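Local coordinates for A rubisco-like protein (Burkholderia fungorum, PDB 3NWR) that belongs to the rubisco superfamily and is probably a lyase-type enzyme built on a TIM barrel, at residues R72-N77 with D294-M299; D18-T23 with E65-A70; D32-E37 with Y119-V124. All coordinates share one frame; numbering follows the deposited sequence.

The three contacts cluster around the N-terminal domain, on one side of the chain's centre. Contacts 1 and 2 have centres about 11 Å apart, and contact 3 lies about 14 Å from each. Contacts 2 and 3 belong to the N-terminal domain, one on its antiparallel sheet and the other between helix 27-37 and the loop leading into strand 126-133; along the chain their segments alternate. Contact 1 opens just after contact 2 closes and reaches much further, joining this domain to the loop after strand 280-284 of the barrel. Contacts 1 and 3 also touch the second subunit, so domain core, domain junction and dimer interface adjoin here.

Contact 1: residues R72-N77 with D294-M299; sequences RPSLPN and DPALGM
Leu75 has the largest share of this contact, sending its two methyls to different partners on the 294-299 loop. Its CG lies beside the backbone N (chi1 -56°), which points the forked end across the gap. CD1 meets CD1 of Leu297 at 3.9 Å, the two side chains crossing at about a right angle, so the apolar contact is one methyl against another. The other branch, CD2, comes to 3.7 Å from Asp294 OD2, setting a methyl beside a carboxylate oxygen. No hydrogen bond links the two segments. One residue earlier, the CB of Ser74 presses on the CB of Ala296 at 3.5 Å, tighter than ordinary van der Waals contact. The Ser74 OG also skirts that methyl, but its polar partner is Glu22 OE1.

The loop that receives these groups is held by its own bonds. Asp294 OD1 accepts a hydrogen bond from the backbone N of Ala296 at 2.8 Å in an Asx turn. The N-H points nearly straight at the oxygen (161°) but arrives from above the carboxylate plane, 37° out of it. A type I turn from Asp294 to Leu297 brings Leu297 N to 2.9 Å from Asp294 O, holding the backbone from which Ala296 and Leu297 project. Asp294 OD2 lies close to its counterpart on the second subunit, a proximity that may favour a proton on one of the two.

The second subunit also supplies Arg293, whose guanidinium bonds to Pro76 O and packs on Leu75. Within the chain, 72-77 links strand 60-70 to helix 78-82, while 294-299 runs from strand 280-284 towards helix 301-309; Gly298 bonds through its backbone to Leu129 of strand 126-133, tying the barrel loop to the N-terminal sheet.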
loop_
_atom_site.group_PDB
_atom_site.type_symbol
_atom_site.label_atom_id
_atom_site.label_comp_id
_atom_site.label_asym_id
_atom_site.label_seq_id
_atom_site.Cartn_x
_atom_site.Cartn_y
_atom_site.Cartn_z
ATOM N N ARG A 72 13.873 7.493 23.798
ATOM C CA ARG A 72 14.606 7.364 22.545
ATOM C C ARG A 72 13.628 7.521 21.386
ATOM O O ARG A 72 12.453 7.182 21.519
ATOM C CB ARG A 72 15.283 5.998 22.466
ATOM C CG ARG A 72 14.326 4.842 22.707
ATOM C CD ARG A 72 14.936 3.501 22.333
ATOM N NE ARG A 72 13.955 2.420 22.421
ATOM C CZ ARG A 72 13.052 2.149 21.481
ATOM N NH1 ARG A 72 12.996 2.881 20.376
ATOM N NH2 ARG A 72 12.200 1.145 21.646
ATOM N N PRO A 73 14.110 8.038 20.247
ATOM C CA PRO A 73 13.237 8.232 19.077
ATOM C C PRO A 73 12.822 6.898 18.455
ATOM O O PRO A 73 13.653 5.996 18.312
ATOM C CB PRO A 73 14.119 9.016 18.105
ATOM C CG PRO A 73 15.536 8.701 18.526
ATOM C CD PRO A 73 15.487 8.501 20.008
ATOM N N SER A 74 11.550 6.776 18.087
ATOM C CA SER A 74 11.041 5.527 17.527
ATOM C C SER A 74 11.558 5.274 16.112
ATOM O O SER A 74 11.738 4.122 15.712
ATOM C CB SER A 74 9.514 5.518 17.532
ATOM O OG SER A 74 9.000 5.572 18.856
ATOM N N LEU A 75 11.781 6.348 15.360
ATOM C CA LEU A 75 12.240 6.251 13.975
ATOM C C LEU A 75 13.457 7.136 13.725
ATOM O O LEU A 75 13.568 8.225 14.293
ATOM C CB LEU A 75 11.134 6.682 13.008
ATOM C CG LEU A 75 9.777 5.976 13.078
ATOM C CD1 LEU A 75 8.783 6.729 12.194
ATOM C CD2 LEU A 75 9.893 4.518 12.646
ATOM N N PRO A 76 14.374 6.677 12.861
ATOM C CA PRO A 76 15.457 7.556 12.406
ATOM C C PRO A 76 14.899 8.778 11.691
ATOM O O PRO A 76 13.808 8.731 11.114
ATOM C CB PRO A 76 16.218 6.690 11.394
ATOM C CG PRO A 76 15.840 5.286 11.709
ATOM C CD PRO A 76 14.448 5.334 12.259
ATOM N N ASN A 77 15.651 9.868 11.721
ATOM C CA ASN A 77 15.237 11.075 11.038
ATOM C C ASN A 77 16.450 11.934 10.726
ATOM O O ASN A 77 17.069 12.478 11.637
ATOM C CB ASN A 77 14.224 11.843 11.898
ATOM C CG ASN A 77 13.728 13.098 11.221
ATOM O OD1 ASN A 77 14.494 13.805 10.570
ATOM N ND2 ASN A 77 12.436 13.379 11.355
ATOM N N ASP A 294 4.770 -1.640 13.600
ATOM C CA ASP A 294 5.460 -0.681 14.470
ATOM C C ASP A 294 4.428 0.285 15.046
ATOM O O ASP A 294 3.812 1.045 14.299
ATOM C CB ASP A 294 6.527 0.069 13.666
ATOM C CG ASP A 294 7.295 1.079 14.495
ATOM O OD1 ASP A 294 6.797 1.497 15.561
ATOM O OD2 ASP A 294 8.404 1.462 14.049
ATOM N N PRO A 295 4.221 0.253 16.374
ATOM C CA PRO A 295 3.165 1.082 16.971
ATOM C C PRO A 295 3.356 2.584 16.749
ATOM O O PRO A 295 2.394 3.341 16.906
ATOM C CB PRO A 295 3.255 0.747 18.472
ATOM C CG PRO A 295 4.605 0.161 18.657
ATOM C CD PRO A 295 4.908 -0.571 17.382
ATOM N N ALA A 296 4.560 3.010 16.386
ATOM C CA ALA A 296 4.826 4.429 16.165
ATOM C C ALA A 296 4.600 4.846 14.722
ATOM O O ALA A 296 4.810 6.002 14.377
ATOM C CB ALA A 296 6.253 4.779 16.584
ATOM N N LEU A 297 4.180 3.911 13.875
ATOM C CA LEU A 297 4.129 4.179 12.443
ATOM C C LEU A 297 2.912 3.561 11.784
ATOM O O LEU A 297 2.410 2.543 12.232
ATOM C CB LEU A 297 5.394 3.617 11.776
ATOM C CG LEU A 297 5.656 3.904 10.296
ATOM C CD1 LEU A 297 5.804 5.408 10.063
ATOM C CD2 LEU A 297 6.911 3.164 9.825
ATOM N N GLY A 298 2.453 4.183 10.705
ATOM C CA GLY A 298 1.514 3.527 9.811
ATOM C C GLY A 298 0.047 3.780 10.101
ATOM O O GLY A 298 -0.368 4.926 10.267
ATOM N N MET A 299 -0.735 2.709 10.180
ATOM C CA MET A 299 -2.181 2.844 10.233
ATOM C C MET A 299 -2.784 1.779 11.134
ATOM O O MET A 299 -2.576 0.584 10.913
ATOM C CB MET A 299 -2.752 2.716 8.818
ATOM C CG MET A 299 -4.109 3.324 8.640
ATOM S SD MET A 299 -4.634 3.169 6.914
ATOM C CE MET A 299 -3.346 4.000 6.011
#

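Contact 2: residues D18-T23 with E65-A70; sequences DYLIET and EELEAA
Leu20 and Leu67 bring their methyls together over a strand that lies between them, CD1 to CD1 at 3.7 Å. The side chains approach obliquely, and each reaches the other with a single branch. In Leu20 the CG stands anti to the backbone N (chi1 164°), and this carries the end of the side chain towards strand 60-70 although its CB does not point there. Leu67 starts better placed, with its CB already directed at strand 14-23. The backbones stay well apart, with 9.5 Å between Leu20 CA and Leu67 CA, because strand 89-99 occupies the place between them in the sheet. The order 60-70, 89-99, 14-23, 126-133 is that of the ferredoxin-like fold of the rubisco N-terminal domain, in which the two strands of a beta-alpha-beta unit are separated by a third. Leu67 also rests on Arg91 of that intervening strand, and Leu20 on Leu130 of the strand beyond. Further along the same face, Ala70 offers its CB to Glu22 OE1 at 4.2 Å, a loose contact. The carboxylate of Glu22 is directed elsewhere, its OE1 bonding to Ser74 OG and its OE2 to Thr125 OG1.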
loop_
_atom_site.group_PDB
_atom_site.type_symbol
_atom_site.label_atom_id
_atom_site.label_comp_id
_atom_site.label_asym_id
_atom_site.label_seq_id
_atom_site.Cartn_x
_atom_site.Cartn_y
_atom_site.Cartn_z
ATOM N N ASP A 18 -7.630 10.916 13.557
ATOM C CA ASP A 18 -6.852 10.919 14.797
ATOM C C ASP A 18 -5.485 10.304 14.538
ATOM O O ASP A 18 -5.387 9.290 13.837
ATOM C CB ASP A 18 -7.549 10.091 15.885
ATOM C CG ASP A 18 -8.834 10.725 16.391
ATOM O OD1 ASP A 18 -9.129 11.882 16.038
ATOM O OD2 ASP A 18 -9.545 10.050 17.160
ATOM N N TYR A 19 -4.440 10.899 15.112
ATOM C CA TYR A 19 -3.073 10.397 14.981
ATOM C C TYR A 19 -2.384 10.287 16.321
ATOM O O TYR A 19 -2.744 10.975 17.277
ATOM C CB TYR A 19 -2.221 11.334 14.118
ATOM C CG TYR A 19 -2.775 11.583 12.747
ATOM C CD1 TYR A 19 -2.303 10.875 11.650
ATOM C CD2 TYR A 19 -3.763 12.534 12.547
ATOM C CE1 TYR A 19 -2.816 11.112 10.384
ATOM C CE2 TYR A 19 -4.279 12.774 11.288
ATOM C CZ TYR A 19 -3.809 12.052 10.217
ATOM O OH TYR A 19 -4.328 12.284 8.967
ATOM N N LEU A 20 -1.386 9.411 16.376
ATOM C CA LEU A 20 -0.387 9.441 17.433
ATOM C C LEU A 20 0.885 9.965 16.796
ATOM O O LEU A 20 1.380 9.382 15.828
ATOM C CB LEU A 20 -0.154 8.031 17.991
ATOM C CG LEU A 20 1.115 7.842 18.830
ATOM C CD1 LEU A 20 0.992 8.573 20.154
ATOM C CD2 LEU A 20 1.386 6.357 19.058
ATOM N N ILE A 21 1.421 11.072 17.308
ATOM C CA ILE A 21 2.658 11.597 16.758
ATOM C C ILE A 21 3.755 11.622 17.810
ATOM O O ILE A 21 3.483 11.596 19.012
ATOM C CB ILE A 21 2.491 13.001 16.148
ATOM C CG1 ILE A 21 2.141 14.030 17.230
ATOM C CG2 ILE A 21 1.440 12.968 15.050
ATOM C CD1 ILE A 21 2.267 15.475 16.746
ATOM N N GLU A 22 4.994 11.617 17.339
ATOM C CA GLU A 22 6.157 11.675 18.212
ATOM C C GLU A 22 7.138 12.662 17.607
ATOM O O GLU A 22 7.415 12.622 16.408
ATOM C CB GLU A 22 6.797 10.295 18.325
ATOM C CG GLU A 22 8.001 10.222 19.259
ATOM C CD GLU A 22 8.705 8.883 19.151
ATOM O OE1 GLU A 22 8.077 7.856 19.502
ATOM O OE2 GLU A 22 9.866 8.867 18.694
ATOM N N THR A 23 7.666 13.561 18.437
ATOM C CA THR A 23 8.537 14.621 17.945
ATOM C C THR A 23 9.301 15.226 19.117
ATOM O O THR A 23 8.767 15.313 20.221
ATOM C CB THR A 23 7.723 15.737 17.240
ATOM O OG1 THR A 23 8.598 16.787 16.811
ATOM C CG2 THR A 23 6.645 16.311 18.178
ATOM N N GLU A 65 -3.455 16.067 22.847
ATOM C CA GLU A 65 -3.268 15.578 24.210
ATOM C C GLU A 65 -1.867 15.022 24.327
ATOM O O GLU A 65 -1.542 14.031 23.679
ATOM C CB GLU A 65 -4.283 14.491 24.572
ATOM C CG GLU A 65 -4.102 13.967 25.997
ATOM C CD GLU A 65 -5.007 12.788 26.330
ATOM O OE1 GLU A 65 -5.680 12.261 25.419
ATOM O OE2 GLU A 65 -5.039 12.383 27.511
ATOM N N GLU A 66 -1.026 15.656 25.137
ATOM C CA GLU A 66 0.332 15.157 25.298
ATOM C C GLU A 66 0.363 13.919 26.192
ATOM O O GLU A 66 -0.312 13.861 27.216
ATOM C CB GLU A 66 1.274 16.233 25.840
ATOM C CG GLU A 66 2.707 15.733 25.987
ATOM C CD GLU A 66 3.743 16.783 25.657
ATOM O OE1 GLU A 66 3.366 17.946 25.389
ATOM O OE2 GLU A 66 4.942 16.452 25.668
ATOM N N LEU A 67 1.149 12.929 25.775
ATOM C CA LEU A 67 1.283 11.667 26.477
ATOM C C LEU A 67 2.670 11.608 27.098
ATOM O O LEU A 67 3.430 12.572 27.026
ATOM C CB LEU A 67 1.103 10.511 25.489
ATOM C CG LEU A 67 -0.161 10.587 24.635
ATOM C CD1 LEU A 67 -0.192 9.499 23.555
ATOM C CD2 LEU A 67 -1.399 10.515 25.517
ATOM N N GLU A 68 3.003 10.475 27.705
ATOM C CA GLU A 68 4.344 10.279 28.241
ATOM C C GLU A 68 5.370 10.284 27.105
ATOM O O GLU A 68 5.174 9.633 26.076
ATOM C CB GLU A 68 4.422 8.973 29.034
ATOM C CG GLU A 68 5.747 8.769 29.751
ATOM C CD GLU A 68 5.791 7.479 30.545
ATOM O OE1 GLU A 68 6.730 7.310 31.353
ATOM O OE2 GLU A 68 4.887 6.635 30.365
ATOM N N ALA A 69 6.453 11.031 27.285
ATOM C CA ALA A 69 7.483 11.129 26.262
ATOM C C ALA A 69 8.277 9.837 26.156
ATOM O O ALA A 69 8.299 9.028 27.088
ATOM C CB ALA A 69 8.416 12.302 26.542
ATOM N N ALA A 70 8.916 9.643 25.008
ATOM C CA ALA A 70 9.810 8.508 24.815
ATOM C C ALA A 70 11.244 8.931 25.122
ATOM O O ALA A 70 11.639 10.068 24.844
ATOM C CB ALA A 70 9.688 7.972 23.390
#

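Contact 3: residues D32-E37 with Y119-V124; sequences DVMAGE and YDLGEV
Val124 O, gripped by Asn77 ND2 and by Arg293 NH2 of the second subunit, ends the type I turn whose Leu121 and Glu123 pack on Met34 and Val33 of helix 27-37. The turn is closed by Val124 N to Leu121 O at 3.2 Å, and Glu123 O takes a hydrogen bond from Thr23 OG1 at the end of strand 14-23. The side chain of Glu123 bends at chi2 (87°) and comes head-on to Val33, placing Glu123 OE2 at 3.8 Å from Val33 CG1. The valine's CG2 also comes near OE2, so both methyls lie against the carboxylate; OE2 has at most a long, weak ion pair with Arg29 NH2. Leu121 makes the closer apolar contact: its CD1 reaches Met34 CG at 3.5 Å, tight for two carbons, with the side chains slanting past one another. Its other methyl, Leu121 CD2, stands 4.4 Å from Glu37 CG, one helical turn on from Val33. Met34 also packs on Ile94 and Ile21 of the sheet. In the ferredoxin-like domain, helix 27-37 is the first crossover helix, linking strands 14-23 and 60-70.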
loop_
_atom_site.group_PDB
_atom_site.type_symbol
_atom_site.label_atom_id
_atom_site.label_comp_id
_atom_site.label_asym_id
_atom_site.label_seq_id
_atom_site.Cartn_x
_atom_site.Cartn_y
_atom_site.Cartn_z
ATOM N N ASP A 32 0.037 21.304 13.538
ATOM C CA ASP A 32 -0.434 22.265 12.553
ATOM C C ASP A 32 0.377 22.212 11.254
ATOM O O ASP A 32 -0.153 22.487 10.177
ATOM C CB ASP A 32 -0.488 23.684 13.107
ATOM C CG ASP A 32 -1.262 24.619 12.198
ATOM O OD1 ASP A 32 -2.489 24.420 12.037
ATOM O OD2 ASP A 32 -0.638 25.537 11.635
ATOM N N VAL A 33 1.657 21.861 11.355
ATOM C CA VAL A 33 2.440 21.564 10.161
ATOM C C VAL A 33 1.747 20.445 9.377
ATOM O O VAL A 33 1.555 20.554 8.166
ATOM C CB VAL A 33 3.876 21.147 10.501
ATOM C CG1 VAL A 33 4.544 20.507 9.286
ATOM C CG2 VAL A 33 4.680 22.352 10.976
ATOM N N MET A 34 1.353 19.384 10.077
ATOM C CA MET A 34 0.621 18.287 9.444
ATOM C C MET A 34 -0.660 18.764 8.773
ATOM O O MET A 34 -0.937 18.429 7.618
ATOM C CB MET A 34 0.293 17.199 10.471
ATOM C CG MET A 34 1.519 16.596 11.100
ATOM S SD MET A 34 1.090 15.451 12.428
ATOM C CE MET A 34 0.135 14.266 11.468
ATOM N N ALA A 35 -1.447 19.551 9.500
ATOM C CA ALA A 35 -2.705 20.065 8.974
ATOM C C ALA A 35 -2.477 20.898 7.716
ATOM O O ALA A 35 -3.199 20.760 6.720
ATOM C CB ALA A 35 -3.420 20.895 10.039
ATOM N N GLY A 36 -1.466 21.759 7.760
ATOM C CA GLY A 36 -1.176 22.638 6.643
ATOM C C GLY A 36 -0.662 21.882 5.438
ATOM O O GLY A 36 -1.108 22.110 4.309
ATOM N N GLU A 37 0.280 20.975 5.674
ATOM C CA GLU A 37 0.892 20.235 4.578
ATOM C C GLU A 37 -0.110 19.365 3.833
ATOM O O GLU A 37 0.008 19.183 2.622
ATOM C CB GLU A 37 2.055 19.386 5.087
ATOM C CG GLU A 37 3.264 20.220 5.449
ATOM C CD GLU A 37 3.793 20.978 4.250
ATOM O OE1 GLU A 37 4.268 20.314 3.302
ATOM O OE2 GLU A 37 3.713 22.227 4.245
ATOM N N TYR A 119 3.907 10.711 6.858
ATOM C CA TYR A 119 4.864 9.784 7.432
ATOM C C TYR A 119 6.299 10.241 7.247
ATOM O O TYR A 119 7.182 9.797 7.973
ATOM C CB TYR A 119 4.679 8.380 6.845
ATOM C CG TYR A 119 3.300 7.839 7.124
ATOM C CD1 TYR A 119 2.925 7.484 8.413
ATOM C CD2 TYR A 119 2.367 7.734 6.111
ATOM C CE1 TYR A 119 1.654 7.018 8.681
ATOM C CE2 TYR A 119 1.103 7.252 6.359
ATOM C CZ TYR A 119 0.751 6.906 7.650
ATOM O OH TYR A 119 -0.503 6.426 7.896
ATOM N N ASP A 120 6.525 11.128 6.282
ATOM C CA ASP A 120 7.889 11.537 5.927
ATOM C C ASP A 120 8.346 12.839 6.571
ATOM O O ASP A 120 9.475 13.274 6.337
ATOM C CB ASP A 120 8.007 11.702 4.408
ATOM C CG ASP A 120 7.774 10.409 3.656
ATOM O OD1 ASP A 120 8.504 9.432 3.916
ATOM O OD2 ASP A 120 6.879 10.398 2.784
ATOM N N LEU A 121 7.470 13.483 7.333
ATOM C CA LEU A 121 7.775 14.821 7.845
ATOM C C LEU A 121 9.081 14.853 8.621
ATOM O O LEU A 121 9.333 13.998 9.464
ATOM C CB LEU A 121 6.635 15.340 8.728
ATOM C CG LEU A 121 5.289 15.593 8.045
ATOM C CD1 LEU A 121 4.270 16.005 9.078
ATOM C CD2 LEU A 121 5.404 16.664 6.982
ATOM N N GLY A 122 9.901 15.861 8.336
ATOM C CA GLY A 122 11.163 16.016 9.037
ATOM C C GLY A 122 10.965 16.301 10.512
ATOM O O GLY A 122 11.866 16.073 11.320
ATOM N N GLU A 123 9.775 16.782 10.865
ATOM C CA GLU A 123 9.471 17.130 12.253
ATOM C C GLU A 123 9.254 15.925 13.164
ATOM O O GLU A 123 9.351 16.045 14.385
ATOM C CB GLU A 123 8.232 18.028 12.328
ATOM C CG GLU A 123 8.440 19.436 11.824
ATOM C CD GLU A 123 8.219 19.567 10.332
ATOM O OE1 GLU A 123 8.014 18.536 9.652
ATOM O OE2 GLU A 123 8.259 20.713 9.831
ATOM N N VAL A 124 8.947 14.765 12.585
ATOM C CA VAL A 124 8.477 13.643 13.398
ATOM C C VAL A 124 9.408 12.432 13.471
ATOM O O VAL A 124 10.112 12.107 12.511
ATOM C CB VAL A 124 7.080 13.159 12.944
ATOM C CG1 VAL A 124 6.087 14.323 12.954
ATOM C CG2 VAL A 124 7.154 12.512 11.562
#